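Local coordinates for EST1E (Clostridium proteoclasticum, PDB 2WTM), which hydrolyses carboxylic esters as a promiscuous feruloyl esterase, probably releasing ferulic acid from plant cell-wall material in the rumen, at residues C27-E41 against G56-K69. Sequence-based numbering, arbitrary orientation.
Sequences CPLCIIIHGFTGHSE and GVATLRADMYGHGK. With PO4 (phosphate ion), chain E.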
ATOM      1  N   CYS A  27      17.033 -26.265   4.787  1.00 23.25           N
ATOM      2  CA  CYS A  27      15.824 -26.437   5.566  1.00 20.46           C
ATOM      3  C   CYS A  27      14.797 -25.380   5.136  1.00 18.54           C
ATOM      4  O   CYS A  27      15.172 -24.384   4.494  1.00 18.69           O
ATOM      5  CB  CYS A  27      16.078 -26.267   7.054  1.00 20.54           C
ATOM      6  SG  CYS A  27      16.804 -24.731   7.557  1.00 18.86           S
ATOM      7  N   PRO A  28      13.523 -25.617   5.490  1.00 17.94           N
ATOM      8  CA  PRO A  28      12.499 -24.583   5.235  1.00 17.12           C
ATOM      9  C   PRO A  28      12.682 -23.380   6.140  1.00 17.19           C
ATOM     10  O   PRO A  28      13.376 -23.439   7.153  1.00 15.26           O
ATOM     11  CB  PRO A  28      11.191 -25.281   5.558  1.00 17.85           C
ATOM     12  CG  PRO A  28      11.513 -26.750   5.638  1.00 19.49           C
ATOM     13  CD  PRO A  28      12.928 -26.806   6.131  1.00 17.62           C
ATOM     14  N   LEU A  29      12.022 -22.267   5.817  1.00 15.19           N
ATOM     15  CA  LEU A  29      12.132 -21.034   6.603  1.00 15.00           C
ATOM     16  C   LEU A  29      10.699 -20.459   6.762  1.00 14.36           C
ATOM     17  O   LEU A  29       9.964 -20.375   5.762  1.00 14.77           O
ATOM     18  CB  LEU A  29      12.940 -20.011   5.866  1.00 15.05           C
ATOM     19  CG  LEU A  29      12.952 -18.637   6.514  1.00 17.20           C
ATOM     20  CD1 LEU A  29      13.963 -18.634   7.522  1.00 20.44           C
ATOM     21  CD2 LEU A  29      13.212 -17.514   5.536  1.00 20.17           C
ATOM     22  N   CYS A  30      10.319 -20.124   7.984  1.00 12.34           N
ATOM     23  CA  CYS A  30       9.043 -19.430   8.223  1.00 11.38           C
ATOM     24  C   CYS A  30       9.304 -18.015   8.670  1.00 10.71           C
ATOM     25  O   CYS A  30       9.980 -17.758   9.656  1.00 10.90           O
ATOM     26  CB  CYS A  30       8.188 -20.123   9.205  1.00  9.75           C
ATOM     27  SG  CYS A  30       6.515 -19.519   9.417  1.00 12.26           S
ATOM     28  N   ILE A  31       8.731 -17.049   7.929  1.00 11.36           N
ATOM     29  CA  ILE A  31       8.696 -15.655   8.296  1.00 10.86           C
ATOM     30  C   ILE A  31       7.552 -15.449   9.313  1.00 10.43           C
ATOM     31  O   ILE A  31       6.419 -15.899   9.099  1.00 10.41           O
ATOM     32  CB  ILE A  31       8.510 -14.764   7.062  1.00 11.44           C
ATOM     33  CG1 ILE A  31       9.725 -14.885   6.118  1.00 11.43           C
ATOM     34  CG2 ILE A  31       8.412 -13.291   7.455  1.00 11.24           C
ATOM     35  CD1 ILE A  31       9.489 -14.369   4.701  1.00 11.53           C
ATOM     36  N   ILE A  32       7.836 -14.753  10.397  1.00 10.32           N
ATOM     37  CA  ILE A  32       6.871 -14.556  11.502  1.00 10.42           C
ATOM     38  C   ILE A  32       6.730 -13.072  11.749  1.00  9.80           C
ATOM     39  O   ILE A  32       7.713 -12.378  12.059  1.00 10.80           O
ATOM     40  CB  ILE A  32       7.348 -15.223  12.843  1.00  9.97           C
ATOM     41  CG1 ILE A  32       7.598 -16.704  12.562  1.00 13.70           C
ATOM     42  CG2 ILE A  32       6.266 -15.099  13.879  1.00 13.36           C
ATOM     43  CD1 ILE A  32       8.150 -17.447  13.810  1.00 13.51           C
ATOM     44  N   ILE A  33       5.508 -12.578  11.688  1.00  9.23           N
ATOM     45  CA  ILE A  33       5.183 -11.166  11.850  1.00  9.30           C
ATOM     46  C   ILE A  33       4.252 -10.912  13.050  1.00 10.24           C
ATOM     47  O   ILE A  33       3.164 -11.479  13.166  1.00 10.17           O
ATOM     48  CB  ILE A  33       4.521 -10.578  10.584  1.00  9.29           C
ATOM     49  CG1 ILE A  33       5.312 -10.910   9.314  1.00  8.73           C
ATOM     50  CG2 ILE A  33       4.283  -9.089  10.755  1.00  7.45           C
ATOM     51  CD1 ILE A  33       6.708 -10.393   9.272  1.00 10.68           C
ATOM     52  N   HIS A  34       4.712 -10.071  13.983  1.00 10.93           N
ATOM     53  CA  HIS A  34       3.963  -9.728  15.164  1.00 10.07           C
ATOM     54  C   HIS A  34       2.794  -8.756  14.891  1.00 10.33           C
ATOM     55  O   HIS A  34       2.610  -8.307  13.734  1.00 10.35           O
ATOM     56  CB  HIS A  34       4.937  -9.025  16.103  1.00 10.55           C
ATOM     57  CG  HIS A  34       5.512  -7.802  15.516  1.00  9.59           C
ATOM     58  ND1 HIS A  34       4.809  -6.608  15.517  1.00  7.84           N
ATOM     59  CD2 HIS A  34       6.676  -7.557  14.882  1.00  8.60           C
ATOM     60  CE1 HIS A  34       5.518  -5.703  14.865  1.00  8.17           C
ATOM     61  NE2 HIS A  34       6.653  -6.244  14.469  1.00  9.28           N
ATOM     62  N   GLY A  35       2.069  -8.395  15.962  1.00 10.93           N
ATOM     63  CA  GLY A  35       0.934  -7.489  15.829  1.00 11.63           C
ATOM     64  C   GLY A  35       1.199  -6.029  16.168  1.00 10.95           C
ATOM     65  O   GLY A  35       2.343  -5.581  16.354  1.00 11.75           O
ATOM     66  N   PHE A  36       0.114  -5.270  16.156  1.00  9.96           N
ATOM     67  CA  PHE A  36       0.053  -3.802  16.373  1.00 10.57           C
ATOM     68  C   PHE A  36       0.458  -3.531  17.792  1.00 11.30           C
ATOM     69  O   PHE A  36      -0.175  -4.048  18.699  1.00 13.76           O
ATOM     70  CB  PHE A  36      -1.400  -3.417  16.123  1.00 10.66           C
ATOM     71  CG  PHE A  36      -1.807  -1.987  16.402  1.00 12.54           C
ATOM     72  CD1 PHE A  36      -1.895  -1.047  15.381  1.00 12.59           C
ATOM     73  CD2 PHE A  36      -2.352  -1.610  17.621  1.00 11.17           C
ATOM     74  CE1 PHE A  36      -2.366   0.258  15.579  1.00 12.24           C
ATOM     75  CE2 PHE A  36      -2.822  -0.315  17.802  1.00 11.12           C
ATOM     76  CZ  PHE A  36      -2.887   0.600  16.773  1.00 11.09           C
ATOM     77  N   THR A  37       1.497  -2.720  17.943  1.00 13.61           N
ATOM     78  CA  THR A  37       2.217  -2.462  19.258  1.00 13.94           C
ATOM     79  C   THR A  37       3.130  -3.588  19.696  1.00 15.89           C
ATOM     80  O   THR A  37       3.839  -3.455  20.739  1.00 15.33           O
ATOM     81  CB  THR A  37       1.313  -2.049  20.477  1.00 15.04           C
ATOM     82  OG1 THR A  37       0.690  -3.197  21.081  1.00 13.65           O
ATOM     83  CG2 THR A  37       0.250  -1.008  20.105  1.00 14.34           C
ATOM     84  N   GLY A  38       3.120  -4.700  18.971  1.00 13.20           N
ATOM     85  CA  GLY A  38       3.881  -5.887  19.321  1.00 13.51           C
ATOM     86  C   GLY A  38       5.281  -5.842  18.795  1.00 12.16           C
ATOM     87  O   GLY A  38       5.813  -4.836  18.328  1.00 12.40           O
ATOM     88  N   HIS A  39       5.986  -6.940  18.992  1.00 13.41           N
ATOM     89  CA  HIS A  39       7.356  -7.079  18.585  1.00 13.18           C
ATOM     90  C   HIS A  39       7.738  -8.565  18.626  1.00 13.70           C
ATOM     91  O   HIS A  39       6.978  -9.431  19.089  1.00 12.26           O
ATOM     92  CB  HIS A  39       8.281  -6.268  19.487  1.00 14.84           C
ATOM     93  CG  HIS A  39       8.148  -6.619  20.931  1.00 17.31           C
ATOM     94  ND1 HIS A  39       8.909  -7.606  21.516  1.00 19.31           N
ATOM     95  CD2 HIS A  39       7.336  -6.137  21.902  1.00 17.85           C
ATOM     96  CE1 HIS A  39       8.550  -7.733  22.788  1.00 19.45           C
ATOM     97  NE2 HIS A  39       7.634  -6.825  23.062  1.00 21.63           N
ATOM     98  N   SER A  40       8.926  -8.812  18.083  1.00 11.05           N
ATOM     99  CA  SER A  40       9.373 -10.161  17.762  1.00 12.92           C
ATOM    100  C   SER A  40       9.760 -11.006  18.996  1.00 13.05           C
ATOM    101  O   SER A  40       9.897 -12.184  18.858  1.00 15.05           O
ATOM    102  CB  SER A  40      10.536 -10.093  16.769  1.00 12.41           C
ATOM    103  OG  SER A  40      10.068  -9.723  15.493  1.00 11.77           O
ATOM    104  N   GLU A  41       9.973 -10.353  20.139  1.00 15.27           N
ATOM    105  CA  GLU A  41      10.305 -11.079  21.398  1.00 16.79           C
ATOM    106  C   GLU A  41       9.125 -11.350  22.313  1.00 17.14           C
ATOM    107  O   GLU A  41       9.300 -11.837  23.431  1.00 17.16           O
ATOM    108  CB  GLU A  41      11.431 -10.340  22.131  1.00 17.03           C
ATOM    109  CG  GLU A  41      12.673 -10.190  21.344  1.00 20.13           C
ATOM    110  CD  GLU A  41      13.801  -9.387  22.047  1.00 26.18           C
ATOM    111  OE1 GLU A  41      13.587  -8.214  22.487  1.00 34.61           O
ATOM    112  OE2 GLU A  41      14.922  -9.939  22.072  1.00 39.08           O
ATOM    113  N   GLY A  56      12.496 -28.539  12.677  1.00 16.69           N
ATOM    114  CA  GLY A  56      13.396 -28.399  11.553  1.00 15.48           C
ATOM    115  C   GLY A  56      13.176 -27.245  10.597  1.00 16.40           C
ATOM    116  O   GLY A  56      13.646 -27.271   9.481  1.00 16.70           O
ATOM    117  N   VAL A  57      12.456 -26.264  11.086  1.00 15.76           N
ATOM    118  CA  VAL A  57      12.121 -25.045  10.284  1.00 14.74           C
ATOM    119  C   VAL A  57      12.847 -23.869  10.885  1.00 13.40           C
ATOM    120  O   VAL A  57      12.644 -23.494  12.032  1.00 14.05           O
ATOM    121  CB  VAL A  57      10.540 -24.879  10.219  1.00 14.51           C
ATOM    122  CG1 VAL A  57      10.119 -23.580   9.468  1.00 13.17           C
ATOM    123  CG2 VAL A  57       9.897 -26.047   9.524  1.00 14.29           C
ATOM    124  N   ALA A  58      13.681 -23.262  10.053  1.00 13.58           N
ATOM    125  CA  ALA A  58      14.327 -22.002  10.446  1.00 12.38           C
ATOM    126  C   ALA A  58      13.221 -20.935  10.500  1.00 14.05           C
ATOM    127  O   ALA A  58      12.177 -21.063   9.883  1.00 13.95           O
ATOM    128  CB  ALA A  58      15.327 -21.638   9.468  1.00 13.02           C
ATOM    129  N   THR A  59      13.484 -19.888  11.268  1.00 13.30           N
ATOM    130  CA  THR A  59      12.491 -18.817  11.425  1.00 13.92           C
ATOM    131  C   THR A  59      13.153 -17.485  11.242  1.00 15.06           C
ATOM    132  O   THR A  59      14.322 -17.273  11.631  1.00 13.53           O
ATOM    133  CB  THR A  59      11.810 -18.892  12.786  1.00 13.61           C
ATOM    134  OG1 THR A  59      12.808 -18.896  13.857  1.00 14.42           O
ATOM    135  CG2 THR A  59      10.892 -20.144  12.840  1.00 13.67           C
ATOM    136  N   LEU A  60      12.376 -16.542  10.689  1.00 13.12           N
ATOM    137  CA  LEU A  60      12.854 -15.178  10.542  1.00 13.33           C
ATOM    138  C   LEU A  60      11.750 -14.342  11.106  1.00 12.39           C
ATOM    139  O   LEU A  60      10.697 -14.121  10.461  1.00 11.80           O
ATOM    140  CB  LEU A  60      13.201 -14.827   9.087  1.00 14.67           C
ATOM    141  CG  LEU A  60      13.817 -13.471   8.698  1.00 12.99           C
ATOM    142  CD1 LEU A  60      15.147 -13.288   9.456  1.00 14.68           C
ATOM    143  CD2 LEU A  60      14.009 -13.444   7.242  1.00 14.87           C
ATOM    144  N   ARG A  61      11.943 -13.911  12.351  1.00 12.87           N
ATOM    145  CA  ARG A  61      11.081 -12.991  13.011  1.00 11.91           C
ATOM    146  C   ARG A  61      11.483 -11.580  12.633  1.00 12.89           C
ATOM    147  O   ARG A  61      12.645 -11.209  12.801  1.00 14.73           O
ATOM    148  CB  ARG A  61      11.111 -13.162  14.543  1.00 11.51           C
ATOM    149  CG  ARG A  61      10.590 -14.483  15.112  1.00 11.82           C
ATOM    150  CD  ARG A  61      10.920 -14.626  16.567  1.00 13.39           C
ATOM    151  NE  ARG A  61      12.360 -14.832  16.755  1.00 15.31           N
ATOM    152  CZ  ARG A  61      13.006 -14.519  17.858  1.00 15.10           C
ATOM    153  NH1 ARG A  61      12.376 -13.911  18.810  1.00 14.72           N
ATOM    154  NH2 ARG A  61      14.297 -14.843  18.030  1.00 17.58           N
ATOM    155  N   ALA A  62      10.559 -10.743  12.119  1.00 11.58           N
ATOM    156  CA  ALA A  62      10.924  -9.379  11.698  1.00 10.56           C
ATOM    157  C   ALA A  62      10.041  -8.377  12.412  1.00 10.13           C
ATOM    158  O   ALA A  62       8.784  -8.550  12.448  1.00 10.98           O
ATOM    159  CB  ALA A  62      10.687  -9.258  10.170  1.00  9.77           C
ATOM    160  N   ASP A  63      10.650  -7.348  12.978  1.00  9.24           N
ATOM    161  CA  ASP A  63       9.972  -6.233  13.567  1.00 10.53           C
ATOM    162  C   ASP A  63       9.586  -5.283  12.385  1.00  8.30           C
ATOM    163  O   ASP A  63      10.418  -4.906  11.555  1.00  9.42           O
ATOM    164  CB  ASP A  63      10.868  -5.470  14.538  1.00 13.11           C
ATOM    165  CG  ASP A  63      11.105  -6.210  15.830  1.00 13.34           C
ATOM    166  OD1 ASP A  63      10.265  -7.071  16.172  1.00 12.90           O
ATOM    167  OD2 ASP A  63      12.121  -5.834  16.507  1.00 15.45           O
ATOM    168  N   MET A  64       8.317  -4.950  12.311  1.00  9.72           N
ATOM    169  CA  MET A  64       7.815  -4.084  11.271  1.00 10.21           C
ATOM    170  C   MET A  64       8.041  -2.630  11.566  1.00  9.63           C
ATOM    171  O   MET A  64       8.419  -2.220  12.645  1.00  9.28           O
ATOM    172  CB  MET A  64       6.300  -4.376  11.085  1.00  9.04           C
ATOM    173  CG  MET A  64       5.995  -5.878  10.768  1.00  8.65           C
ATOM    174  SD  MET A  64       6.447  -6.232   9.062  1.00 10.37           S
ATOM    175  CE  MET A  64       8.163  -6.819   9.194  1.00  9.32           C
ATOM    176  N   TYR A  65       7.793  -1.790  10.568  1.00  9.13           N
ATOM    177  CA  TYR A  65       7.961  -0.311  10.673  1.00  7.84           C
ATOM    178  C   TYR A  65       7.382   0.151  11.992  1.00  8.79           C
ATOM    179  O   TYR A  65       6.230  -0.145  12.348  1.00  8.48           O
ATOM    180  CB  TYR A  65       7.204   0.379   9.510  1.00  8.20           C
ATOM    181  CG  TYR A  65       7.392   1.872   9.468  1.00  6.61           C
ATOM    182  CD1 TYR A  65       8.179   2.470   8.447  1.00  8.54           C
ATOM    183  CD2 TYR A  65       6.779   2.702  10.361  1.00 10.68           C
ATOM    184  CE1 TYR A  65       8.358   3.862   8.367  1.00  8.38           C
ATOM    185  CE2 TYR A  65       6.943   4.116  10.294  1.00  9.19           C
ATOM    186  CZ  TYR A  65       7.757   4.650   9.327  1.00 11.74           C
ATOM    187  OH  TYR A  65       7.903   5.992   9.165  1.00 10.79           O
ATOM    188  N   GLY A  66       8.163   0.912  12.740  1.00  9.75           N
ATOM    189  CA  GLY A  66       7.646   1.565  13.930  1.00 10.65           C
ATOM    190  C   GLY A  66       7.430   0.680  15.152  1.00 10.14           C
ATOM    191  O   GLY A  66       6.799   1.132  16.123  1.00 11.31           O
ATOM    192  N   HIS A  67       7.982  -0.553  15.102  1.00 10.61           N
ATOM    193  CA  HIS A  67       7.763  -1.572  16.100  1.00 10.87           C
ATOM    194  C   HIS A  67       9.068  -2.166  16.492  1.00 11.12           C
ATOM    195  O   HIS A  67      10.055  -2.188  15.743  1.00 10.05           O
ATOM    196  CB  HIS A  67       6.831  -2.644  15.558  1.00 10.26           C
ATOM    197  CG  HIS A  67       5.403  -2.194  15.520  1.00  9.73           C
ATOM    198  ND1 HIS A  67       4.945  -1.225  14.630  1.00 10.81           N
ATOM    199  CD2 HIS A  67       4.347  -2.541  16.280  1.00  9.82           C
ATOM    200  CE1 HIS A  67       3.665  -1.012  14.864  1.00 10.28           C
ATOM    201  NE2 HIS A  67       3.266  -1.815  15.841  1.00 11.96           N
ATOM    202  N   GLY A  68       9.089  -2.604  17.757  1.00 13.86           N
ATOM    203  CA  GLY A  68      10.253  -3.355  18.211  1.00 15.81           C
ATOM    204  C   GLY A  68      11.508  -2.541  18.022  1.00 15.71           C
ATOM    205  O   GLY A  68      11.515  -1.348  18.369  1.00 17.17           O
ATOM    206  N   LYS A  69      12.539  -3.155  17.479  1.00 14.75           N
ATOM    207  CA  LYS A  69      13.816  -2.450  17.278  1.00 16.39           C
ATOM    208  C   LYS A  69      14.013  -1.963  15.879  1.00 15.15           C
ATOM    209  O   LYS A  69      15.141  -1.693  15.460  1.00 15.69           O
ATOM    210  CB  LYS A  69      15.019  -3.322  17.710  1.00 18.32           C
ATOM    211  CG  LYS A  69      14.948  -3.866  19.121  1.00 20.05           C
ATOM    212  CD  LYS A  69      15.841  -5.076  19.283  1.00 22.47           C
ATOM    213  CE  LYS A  69      15.768  -5.745  20.667  1.00 25.97           C
ATOM    214  NZ  LYS A  69      16.749  -6.936  20.755  1.00 29.35           N
TER
HETATM  215  P   PO4 E1249      -2.514  -6.691  17.935  1.00 27.61           P
HETATM  216  O1  PO4 E1249      -1.418  -7.495  18.625  1.00 29.77           O
HETATM  217  O2  PO4 E1249      -2.437  -5.383  18.687  1.00 27.00           O
HETATM  218  O3  PO4 E1249      -3.882  -7.260  18.285  1.00 29.06           O
HETATM  219  O4  PO4 E1249      -2.390  -6.590  16.388  1.00 15.24           O
HETATM  220  O   HOH W   1       6.707  -2.475  19.350  1.00 14.50           O
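D63 OD1 takes two bonds from S40: S40 N, 2.9 Å from D63 OD1, comes in nearly along the carboxylate C-O direction, while S40 OG, 2.7 Å from D63 OD1, donates from well above the carboxylate plane. With OG beside its own backbone N (chi1 -73°), S40 can present both donors to one oxygen. D63 OD2 is held too, by K69 N and by N14, which fixes the carboxylate's rotation. S40 O accepts from R61 NH1 at 3.0 Å, the donor standing above the carbonyl plane; the other terminal nitrogen, NH2, is in a salt bridge with D18.

Two histidines tie the loops together by accepting main-chain N-H groups. H34 NE2 takes M64 N at 3.0 Å in a nearly straight bond (170°), and its ND1 donates to G35 O. H67 NE2 receives T37 N in its ring plane at 2.9 Å, with ND1 given to Y65 O, so each ring is held at both nitrogens. The rings lie oblique to one another, H34 CE1 meeting H67 CB.

Strands 27-33 and 58-62, which lead into these loops, are parallel neighbours in the central sheet of an alpha/beta-hydrolase fold, joined by a beta-alpha-beta crossover through helix 43-54. C30 and I32 exchange ladder bonds with A58, L60 and A62. F36 N and Q109 N, probably the oxyanion hole, both donate to a phosphate, probably from the crystallisation liquor, that also bonds S108 and H228, the probable catalytic serine and histidine.

Apolar packing flanks the ladder. I33 CG2 presses on M64 CG at 3.6 Å, the two side chains crossing at about a right angle. On the face toward helix 43-54, I32 runs alongside the R61 stem, and L29 CD1 touches A58 CB on the face toward helix 79-93.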